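Local coordinates for protein aminodeoxyfutalosine deaminase (Deinococcus radiodurans, PDB 2IMR) that deaminates aminodeoxyfutalosine to futalosine in menaquinone biosynthesis, using one zinc ion per subunit, and more weakly acts on adenosine and related nucleosides, at residues Leu112-Trp117 against Ala242-Glu247; Gln238-Glu243 against Leu301-Asn306. All coordinates share one frame; numbering follows the deposited sequence.

Contact 1. Residues Leu112-Trp117 against Ala242-Glu247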
ATOM      1  N   LEU A 112     -16.219   8.823   5.225  1.00 22.26           N
ATOM      2  CA  LEU A 112     -16.148   7.471   5.777  1.00 21.94           C
ATOM      3  C   LEU A 112     -16.550   7.395   7.255  1.00 22.67           C
ATOM      4  O   LEU A 112     -15.752   7.680   8.149  1.00 22.00           O
ATOM      5  CB  LEU A 112     -14.731   6.923   5.580  1.00 20.88           C
ATOM      6  CG  LEU A 112     -14.201   7.024   4.142  1.00 22.25           C
ATOM      7  CD1 LEU A 112     -12.835   6.350   4.037  1.00 23.08           C
ATOM      8  CD2 LEU A 112     -15.187   6.364   3.184  1.00 21.98           C
ATOM      9  N   PRO A 113     -17.799   6.987   7.525  1.00 22.83           N
ATOM     10  CA  PRO A 113     -18.354   6.860   8.875  1.00 24.75           C
ATOM     11  C   PRO A 113     -17.499   6.117   9.896  1.00 24.99           C
ATOM     12  O   PRO A 113     -17.347   6.580  11.029  1.00 23.20           O
ATOM     13  CB  PRO A 113     -19.690   6.164   8.628  1.00 26.83           C
ATOM     14  CG  PRO A 113     -20.102   6.726   7.310  1.00 25.71           C
ATOM     15  CD  PRO A 113     -18.817   6.636   6.517  1.00 25.57           C
ATOM     16  N   TYR A 114     -16.934   4.976   9.506  1.00 23.97           N
ATOM     17  CA  TYR A 114     -16.133   4.194  10.439  1.00 23.44           C
ATOM     18  C   TYR A 114     -14.857   4.876  10.917  1.00 23.93           C
ATOM     19  O   TYR A 114     -14.280   4.471  11.928  1.00 24.45           O
ATOM     20  CB  TYR A 114     -15.833   2.803   9.862  1.00 23.21           C
ATOM     21  CG  TYR A 114     -15.179   2.791   8.507  1.00 23.57           C
ATOM     22  CD1 TYR A 114     -13.791   2.750   8.383  1.00 24.16           C
ATOM     23  CD2 TYR A 114     -15.949   2.796   7.340  1.00 22.62           C
ATOM     24  CE1 TYR A 114     -13.183   2.710   7.141  1.00 23.16           C
ATOM     25  CE2 TYR A 114     -15.348   2.759   6.085  1.00 23.78           C
ATOM     26  CZ  TYR A 114     -13.962   2.715   5.995  1.00 24.23           C
ATOM     27  OH  TYR A 114     -13.353   2.672   4.763  1.00 26.90           O
ATOM     28  N   PHE A 115     -14.409   5.907  10.207  1.00 23.34           N
ATOM     29  CA  PHE A 115     -13.228   6.635  10.651  1.00 26.11           C
ATOM     30  C   PHE A 115     -13.654   7.460  11.862  1.00 27.35           C
ATOM     31  O   PHE A 115     -12.895   7.633  12.814  1.00 27.32           O
ATOM     32  CB  PHE A 115     -12.705   7.577   9.561  1.00 25.14           C
ATOM     33  CG  PHE A 115     -11.601   6.991   8.729  1.00 25.14           C
ATOM     34  CD1 PHE A 115     -11.835   5.893   7.907  1.00 24.40           C
ATOM     35  CD2 PHE A 115     -10.327   7.544   8.760  1.00 26.03           C
ATOM     36  CE1 PHE A 115     -10.817   5.356   7.126  1.00 24.71           C
ATOM     37  CE2 PHE A 115      -9.297   7.011   7.983  1.00 26.77           C
ATOM     38  CZ  PHE A 115      -9.546   5.915   7.163  1.00 25.84           C
ATOM     39  N   GLN A 116     -14.883   7.963  11.809  1.00 28.32           N
ATOM     40  CA  GLN A 116     -15.438   8.777  12.882  1.00 29.72           C
ATOM     41  C   GLN A 116     -15.672   7.960  14.149  1.00 28.62           C
ATOM     42  O   GLN A 116     -15.584   8.483  15.263  1.00 28.43           O
ATOM     43  CB  GLN A 116     -16.762   9.399  12.429  1.00 32.31           C
ATOM     44  CG  GLN A 116     -16.663  10.235  11.159  1.00 35.17           C
ATOM     45  CD  GLN A 116     -15.677  11.378  11.294  1.00 38.40           C
ATOM     46  OE1 GLN A 116     -15.740  12.155  12.249  1.00 40.71           O
ATOM     47  NE2 GLN A 116     -14.761  11.490  10.334  1.00 38.55           N
ATOM     48  N   TRP A 117     -15.972   6.676  13.981  1.00 27.87           N
ATOM     49  CA  TRP A 117     -16.230   5.813  15.126  1.00 25.64           C
ATOM     50  C   TRP A 117     -14.992   5.602  15.989  1.00 24.71           C
ATOM     51  O   TRP A 117     -15.094   5.138  17.125  1.00 23.11           O
ATOM     52  CB  TRP A 117     -16.794   4.464  14.661  1.00 26.81           C
ATOM     53  CG  TRP A 117     -18.048   4.602  13.840  1.00 28.96           C
ATOM     54  CD1 TRP A 117     -18.922   5.653  13.852  1.00 29.65           C
ATOM     55  CD2 TRP A 117     -18.567   3.662  12.888  1.00 28.20           C
ATOM     56  NE1 TRP A 117     -19.945   5.429  12.964  1.00 29.95           N
ATOM     57  CE2 TRP A 117     -19.755   4.215  12.359  1.00 29.10           C
ATOM     58  CE3 TRP A 117     -18.142   2.407  12.428  1.00 27.62           C
ATOM     59  CZ2 TRP A 117     -20.524   3.557  11.390  1.00 28.10           C
ATOM     60  CZ3 TRP A 117     -18.909   1.752  11.461  1.00 27.39           C
ATOM     61  CH2 TRP A 117     -20.085   2.331  10.955  1.00 28.85           C
ATOM     62  N   ALA A 242     -13.226  -2.691   0.038  1.00 12.81           N
ATOM     63  CA  ALA A 242     -13.686  -3.563   1.121  1.00 14.05           C
ATOM     64  C   ALA A 242     -12.893  -3.433   2.423  1.00 15.44           C
ATOM     65  O   ALA A 242     -12.597  -4.433   3.092  1.00 15.02           O
ATOM     66  CB  ALA A 242     -13.678  -5.022   0.647  1.00 13.94           C
ATOM     67  N   GLU A 243     -12.580  -2.197   2.797  1.00 14.86           N
ATOM     68  CA  GLU A 243     -11.814  -1.950   4.013  1.00 15.27           C
ATOM     69  C   GLU A 243     -12.549  -2.340   5.289  1.00 16.23           C
ATOM     70  O   GLU A 243     -12.009  -3.082   6.104  1.00 15.18           O
ATOM     71  CB  GLU A 243     -11.393  -0.478   4.090  1.00 16.52           C
ATOM     72  CG  GLU A 243     -10.605  -0.146   5.361  1.00 15.98           C
ATOM     73  CD  GLU A 243     -10.133   1.287   5.408  1.00 19.29           C
ATOM     74  OE1 GLU A 243     -10.730   2.133   4.709  1.00 19.68           O
ATOM     75  OE2 GLU A 243      -9.177   1.576   6.160  1.00 18.74           O
ATOM     76  N   HIS A 244     -13.780  -1.853   5.455  1.00 14.14           N
ATOM     77  CA  HIS A 244     -14.578  -2.135   6.649  1.00 15.54           C
ATOM     78  C   HIS A 244     -15.725  -3.097   6.311  1.00 15.47           C
ATOM     79  O   HIS A 244     -16.256  -3.069   5.204  1.00 14.55           O
ATOM     80  CB  HIS A 244     -15.124  -0.811   7.206  1.00 15.75           C
ATOM     81  CG  HIS A 244     -15.627  -0.895   8.614  1.00 16.78           C
ATOM     82  ND1 HIS A 244     -16.924  -1.241   8.925  1.00 16.66           N
ATOM     83  CD2 HIS A 244     -15.000  -0.685   9.797  1.00 17.09           C
ATOM     84  CE1 HIS A 244     -17.074  -1.239  10.239  1.00 19.30           C
ATOM     85  NE2 HIS A 244     -15.922  -0.906  10.790  1.00 18.26           N
ATOM     86  N   PRO A 245     -16.110  -3.972   7.256  1.00 16.06           N
ATOM     87  CA  PRO A 245     -17.202  -4.907   6.964  1.00 17.06           C
ATOM     88  C   PRO A 245     -18.515  -4.254   6.538  1.00 18.17           C
ATOM     89  O   PRO A 245     -19.282  -4.843   5.774  1.00 19.40           O
ATOM     90  CB  PRO A 245     -17.336  -5.711   8.263  1.00 18.16           C
ATOM     91  CG  PRO A 245     -16.800  -4.786   9.314  1.00 19.51           C
ATOM     92  CD  PRO A 245     -15.605  -4.166   8.627  1.00 18.27           C
ATOM     93  N   THR A 246     -18.773  -3.043   7.023  1.00 18.12           N
ATOM     94  CA  THR A 246     -20.003  -2.342   6.675  1.00 18.73           C
ATOM     95  C   THR A 246     -20.055  -1.947   5.194  1.00 18.02           C
ATOM     96  O   THR A 246     -21.119  -1.594   4.679  1.00 17.73           O
ATOM     97  CB  THR A 246     -20.204  -1.092   7.564  1.00 18.23           C
ATOM     98  OG1 THR A 246     -19.004  -0.314   7.590  1.00 19.37           O
ATOM     99  CG2 THR A 246     -20.561  -1.509   8.989  1.00 20.09           C
ATOM    100  N   GLU A 247     -18.915  -2.005   4.510  1.00 16.65           N
ATOM    101  CA  GLU A 247     -18.885  -1.689   3.085  1.00 16.24           C
ATOM    102  C   GLU A 247     -19.468  -2.890   2.339  1.00 18.02           C
ATOM    103  O   GLU A 247     -20.296  -2.744   1.433  1.00 17.44           O
ATOM    104  CB  GLU A 247     -17.451  -1.431   2.606  1.00 15.63           C
ATOM    105  CG  GLU A 247     -17.363  -1.107   1.109  1.00 15.19           C
ATOM    106  CD  GLU A 247     -15.934  -0.974   0.611  1.00 14.80           C
ATOM    107  OE1 GLU A 247     -15.081  -0.498   1.388  1.00 13.84           O
ATOM    108  OE2 GLU A 247     -15.668  -1.330  -0.560  1.00 14.51           O
TER
HETATM  109  O   HOH W   1     -14.859   0.301   3.980  1.00 16.14           O
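The phenol of Y114 carries the one direct hydrogen bond between the two segments: OH donates to OE1 of E243 at 2.7 Å, meeting the carboxylate from above its plane. OE1 lies at the edge of the Y114 ring, near its plane, and the planes of ring and carboxylate stand 81° apart. The chain of E243 is fully extended, with CG opposite the backbone N (chi1 179°), which carries its carboxylate out to the phenol. A tyrosine suits the place because its flat side packs while its hydroxyl helps to hold an acid that, by similarity, is the catalytic proton donor. F115 adds the edge of its ring, CE1 lying 4.0 Å from the same OE1.

A water completes the polar group. It accepts from H244 N at 2.8 Å, donates to OE1 of E247, and reaches Y114 OH through a weak bond, tying the phenol to the start of the helix.

Aromatic contacts make up the rest. Y114 and H244 form an offset stack, planes 17° apart. Each CB makes a CH-pi contact over the other's ring, H244 CB lying 3.6 Å from the Y114 centroid. W117 and H244 make an offset edge-to-face pair, W117 CZ3 coming within 3.7 Å of H244 CE1. The imidazole is held in turn by T246: its ND1 accepts from T246 N and shares a 2.6 Å hydrogen bond with T246 OG1. Histidine therefore serves both as N-cap and as a stacking surface.

The short helix 113-116 is thus laid against the N-terminus of helix 245-253, just beyond strand 238-241; helix 119-125 packs on F115, and helix 285-292 touches A242 and E247.

Contact 2. Residues Gln238-Glu243 against Leu301-Asn306; sequences QIHVAE and LVHMVN. With ZN (zinc ion), chain B.
Strands 238-241 and 301-303 pair in parallel through two nearly straight backbone bonds, V302 N to I239 O and V241 N to V302 O. Backbone bonds continue after the strands end, M304 N donating to V241 O and N306 N to A242 O (2.9 Å).

H240, a bridge partner of V302, has CG anti to its carbonyl carbon (chi1 -59°), which brings the ring to the zinc. Histidine suits this place: NE2 binds the metal at 2.1 Å while the H213 carbonyl holds ND1; H99 and H101 are further ligands. The H303 ring lies beside it, rim to rim, CD2 to CD2 3.8 Å. The zinc-bound water is hydrogen-bonded to H303 NE2 (3.0 Å), in that ring's plane.

H303 also offers two flat faces. V302 CG1 covers one; on the other the E243 carboxylate stacks, planes 8° apart, its OE1 hydrogen-bonded to Y114 OH. Were H303 cut back to an alanine, the zinc-bound water would probably lose its imidazole partner and the E243 carboxylate its stacked face.

V241, L301 and M304 are apolar and buried: V241 CG2 meets L301 CD2 at 4.0 Å, and M304 SD rests 3.7 Å from V241 CB. Helices 285-292 and 309-318 pack against these three, while strand 170-176 reaches Q238 and H240; strands 238-241 and 300-303 are neighbours in the parallel amidohydrolase barrel.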
ATOM      1  N   GLN A 238      -4.647   2.752  -7.810  1.00 16.87           N
ATOM      2  CA  GLN A 238      -4.818   2.219  -6.460  1.00 15.82           C
ATOM      3  C   GLN A 238      -6.228   2.611  -6.045  1.00 14.41           C
ATOM      4  O   GLN A 238      -6.620   3.777  -6.164  1.00 14.42           O
ATOM      5  CB  GLN A 238      -3.790   2.775  -5.466  1.00 16.19           C
ATOM      6  CG  GLN A 238      -2.644   1.799  -5.194  1.00 15.80           C
ATOM      7  CD  GLN A 238      -1.805   2.161  -3.972  1.00 17.81           C
ATOM      8  OE1 GLN A 238      -2.336   2.548  -2.933  1.00 16.71           O
ATOM      9  NE2 GLN A 238      -0.489   2.009  -4.087  1.00 16.28           N
ATOM     10  N   ILE A 239      -6.995   1.624  -5.594  1.00 12.89           N
ATOM     11  CA  ILE A 239      -8.374   1.832  -5.155  1.00 12.63           C
ATOM     12  C   ILE A 239      -8.532   1.175  -3.779  1.00 13.32           C
ATOM     13  O   ILE A 239      -8.107   0.034  -3.590  1.00 13.17           O
ATOM     14  CB  ILE A 239      -9.387   1.144  -6.123  1.00 13.25           C
ATOM     15  CG1 ILE A 239      -9.124   1.577  -7.567  1.00 13.97           C
ATOM     16  CG2 ILE A 239     -10.825   1.496  -5.720  1.00 13.77           C
ATOM     17  CD1 ILE A 239      -9.948   0.813  -8.592  1.00 15.63           C
ATOM     18  N   HIS A 240      -9.109   1.894  -2.816  1.00 14.16           N
ATOM     19  CA  HIS A 240      -9.347   1.313  -1.491  1.00 14.13           C
ATOM     20  C   HIS A 240     -10.595   0.462  -1.653  1.00 13.99           C
ATOM     21  O   HIS A 240     -11.639   0.982  -2.034  1.00 15.41           O
ATOM     22  CB  HIS A 240      -9.650   2.383  -0.440  1.00 12.78           C
ATOM     23  CG  HIS A 240      -8.567   3.398  -0.264  1.00 13.54           C
ATOM     24  ND1 HIS A 240      -8.532   4.579  -0.973  1.00 16.50           N
ATOM     25  CD2 HIS A 240      -7.502   3.430   0.572  1.00 17.59           C
ATOM     26  CE1 HIS A 240      -7.496   5.297  -0.578  1.00 18.45           C
ATOM     27  NE2 HIS A 240      -6.856   4.623   0.359  1.00 16.58           N
ATOM     28  N   VAL A 241     -10.511  -0.829  -1.346  1.00 14.38           N
ATOM     29  CA  VAL A 241     -11.676  -1.690  -1.524  1.00 14.91           C
ATOM     30  C   VAL A 241     -11.955  -2.627  -0.357  1.00 15.83           C
ATOM     31  O   VAL A 241     -11.041  -3.267   0.167  1.00 14.27           O
ATOM     32  CB  VAL A 241     -11.527  -2.542  -2.808  1.00 16.57           C
ATOM     33  CG1 VAL A 241     -12.773  -3.399  -3.026  1.00 17.72           C
ATOM     34  CG2 VAL A 241     -11.289  -1.630  -4.004  1.00 16.30           C
ATOM     35  N   ALA A 242     -13.226  -2.691   0.038  1.00 12.81           N
ATOM     36  CA  ALA A 242     -13.686  -3.563   1.121  1.00 14.05           C
ATOM     37  C   ALA A 242     -12.893  -3.433   2.423  1.00 15.44           C
ATOM     38  O   ALA A 242     -12.597  -4.433   3.092  1.00 15.02           O
ATOM     39  CB  ALA A 242     -13.678  -5.022   0.647  1.00 13.94           C
ATOM     40  N   GLU A 243     -12.580  -2.197   2.797  1.00 14.86           N
ATOM     41  CA  GLU A 243     -11.814  -1.950   4.013  1.00 15.27           C
ATOM     42  C   GLU A 243     -12.549  -2.340   5.289  1.00 16.23           C
ATOM     43  O   GLU A 243     -12.009  -3.082   6.104  1.00 15.18           O
ATOM     44  CB  GLU A 243     -11.393  -0.478   4.090  1.00 16.52           C
ATOM     45  CG  GLU A 243     -10.605  -0.146   5.361  1.00 15.98           C
ATOM     46  CD  GLU A 243     -10.133   1.287   5.408  1.00 19.29           C
ATOM     47  OE1 GLU A 243     -10.730   2.133   4.709  1.00 19.68           O
ATOM     48  OE2 GLU A 243      -9.177   1.576   6.160  1.00 18.74           O
ATOM     49  N   LEU A 301      -5.426  -3.054  -5.513  1.00 16.33           N
ATOM     50  CA  LEU A 301      -6.517  -2.915  -4.559  1.00 15.16           C
ATOM     51  C   LEU A 301      -5.981  -2.847  -3.135  1.00 16.30           C
ATOM     52  O   LEU A 301      -5.228  -3.720  -2.700  1.00 15.85           O
ATOM     53  CB  LEU A 301      -7.485  -4.090  -4.707  1.00 15.15           C
ATOM     54  CG  LEU A 301      -7.970  -4.329  -6.145  1.00 14.28           C
ATOM     55  CD1 LEU A 301      -8.886  -5.545  -6.173  1.00 13.43           C
ATOM     56  CD2 LEU A 301      -8.697  -3.089  -6.677  1.00 15.63           C
ATOM     57  N   VAL A 302      -6.391  -1.811  -2.410  1.00 14.89           N
ATOM     58  CA  VAL A 302      -5.927  -1.596  -1.042  1.00 14.98           C
ATOM     59  C   VAL A 302      -6.901  -2.050   0.046  1.00 15.52           C
ATOM     60  O   VAL A 302      -8.115  -1.876  -0.077  1.00 14.05           O
ATOM     61  CB  VAL A 302      -5.593  -0.109  -0.834  1.00 16.18           C
ATOM     62  CG1 VAL A 302      -4.974   0.105   0.545  1.00 16.36           C
ATOM     63  CG2 VAL A 302      -4.648   0.357  -1.938  1.00 16.00           C
ATOM     64  N   HIS A 303      -6.336  -2.637   1.104  1.00 13.68           N
ATOM     65  CA  HIS A 303      -7.061  -3.153   2.261  1.00 13.14           C
ATOM     66  C   HIS A 303      -7.649  -4.520   1.946  1.00 13.69           C
ATOM     67  O   HIS A 303      -7.109  -5.532   2.386  1.00 13.70           O
ATOM     68  CB  HIS A 303      -8.136  -2.157   2.719  1.00 13.77           C
ATOM     69  CG  HIS A 303      -7.563  -0.866   3.227  1.00 14.03           C
ATOM     70  ND1 HIS A 303      -6.584  -0.821   4.198  1.00 15.41           N
ATOM     71  CD2 HIS A 303      -7.803   0.419   2.876  1.00 14.20           C
ATOM     72  CE1 HIS A 303      -6.243   0.435   4.421  1.00 16.39           C
ATOM     73  NE2 HIS A 303      -6.967   1.209   3.633  1.00 14.73           N
ATOM     74  N   MET A 304      -8.750  -4.556   1.199  1.00 13.33           N
ATOM     75  CA  MET A 304      -9.342  -5.827   0.794  1.00 14.31           C
ATOM     76  C   MET A 304      -9.516  -6.800   1.950  1.00 14.90           C
ATOM     77  O   MET A 304      -9.180  -7.985   1.839  1.00 14.67           O
ATOM     78  CB  MET A 304      -8.450  -6.470  -0.266  1.00 13.60           C
ATOM     79  CG  MET A 304      -8.375  -5.690  -1.562  1.00 13.66           C
ATOM     80  SD  MET A 304      -9.932  -5.837  -2.436  1.00 13.92           S
ATOM     81  CE  MET A 304      -9.718  -7.486  -3.183  1.00 14.34           C
ATOM     82  N   VAL A 305     -10.054  -6.307   3.054  1.00 14.01           N
ATOM     83  CA  VAL A 305     -10.244  -7.131   4.236  1.00 15.74           C
ATOM     84  C   VAL A 305     -11.532  -7.937   4.202  1.00 17.76           C
ATOM     85  O   VAL A 305     -11.550  -9.124   4.522  1.00 18.50           O
ATOM     86  CB  VAL A 305     -10.237  -6.250   5.511  1.00 17.81           C
ATOM     87  CG1 VAL A 305     -10.638  -7.070   6.735  1.00 16.81           C
ATOM     88  CG2 VAL A 305      -8.849  -5.657   5.709  1.00 18.07           C
ATOM     89  N   ASN A 306     -12.612  -7.295   3.790  1.00 16.68           N
ATOM     90  CA  ASN A 306     -13.898  -7.961   3.772  1.00 18.04           C
ATOM     91  C   ASN A 306     -14.312  -8.425   2.384  1.00 17.91           C
ATOM     92  O   ASN A 306     -15.131  -7.802   1.716  1.00 17.70           O
ATOM     93  CB  ASN A 306     -14.911  -7.015   4.406  1.00 18.19           C
ATOM     94  CG  ASN A 306     -14.527  -6.660   5.836  1.00 20.53           C
ATOM     95  OD1 ASN A 306     -14.807  -7.414   6.766  1.00 17.37           O
ATOM     96  ND2 ASN A 306     -13.845  -5.527   6.011  1.00 18.92           N
TER
HETATM   97 ZN    ZN B 500      -5.524   4.997   1.913  1.00 24.46          ZN
HETATM   98  O   HOH W   2      -6.045   4.066   3.353  1.00 15.57           O

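Contacts 1 and 2 meet on A242 and E243, the turn by which strand 238-241 passes into helix 245-253, and their centres are 11 Å apart. Contact 2 supplies the metal side of the site, whereas contact 1 approaches E243 from the short helix 113-116. The proposed proton donor is therefore held from two directions, its side chain about 7 Å from the zinc and about 4 Å from that of D354, a further zinc-binding residue. N306 of contact 2 is bonded through its backbone N to the shared A242, and its side chain packs against P245. The arrangement fits the usual barrel plan, with catalytic groups at the C-terminal ends of parallel strands.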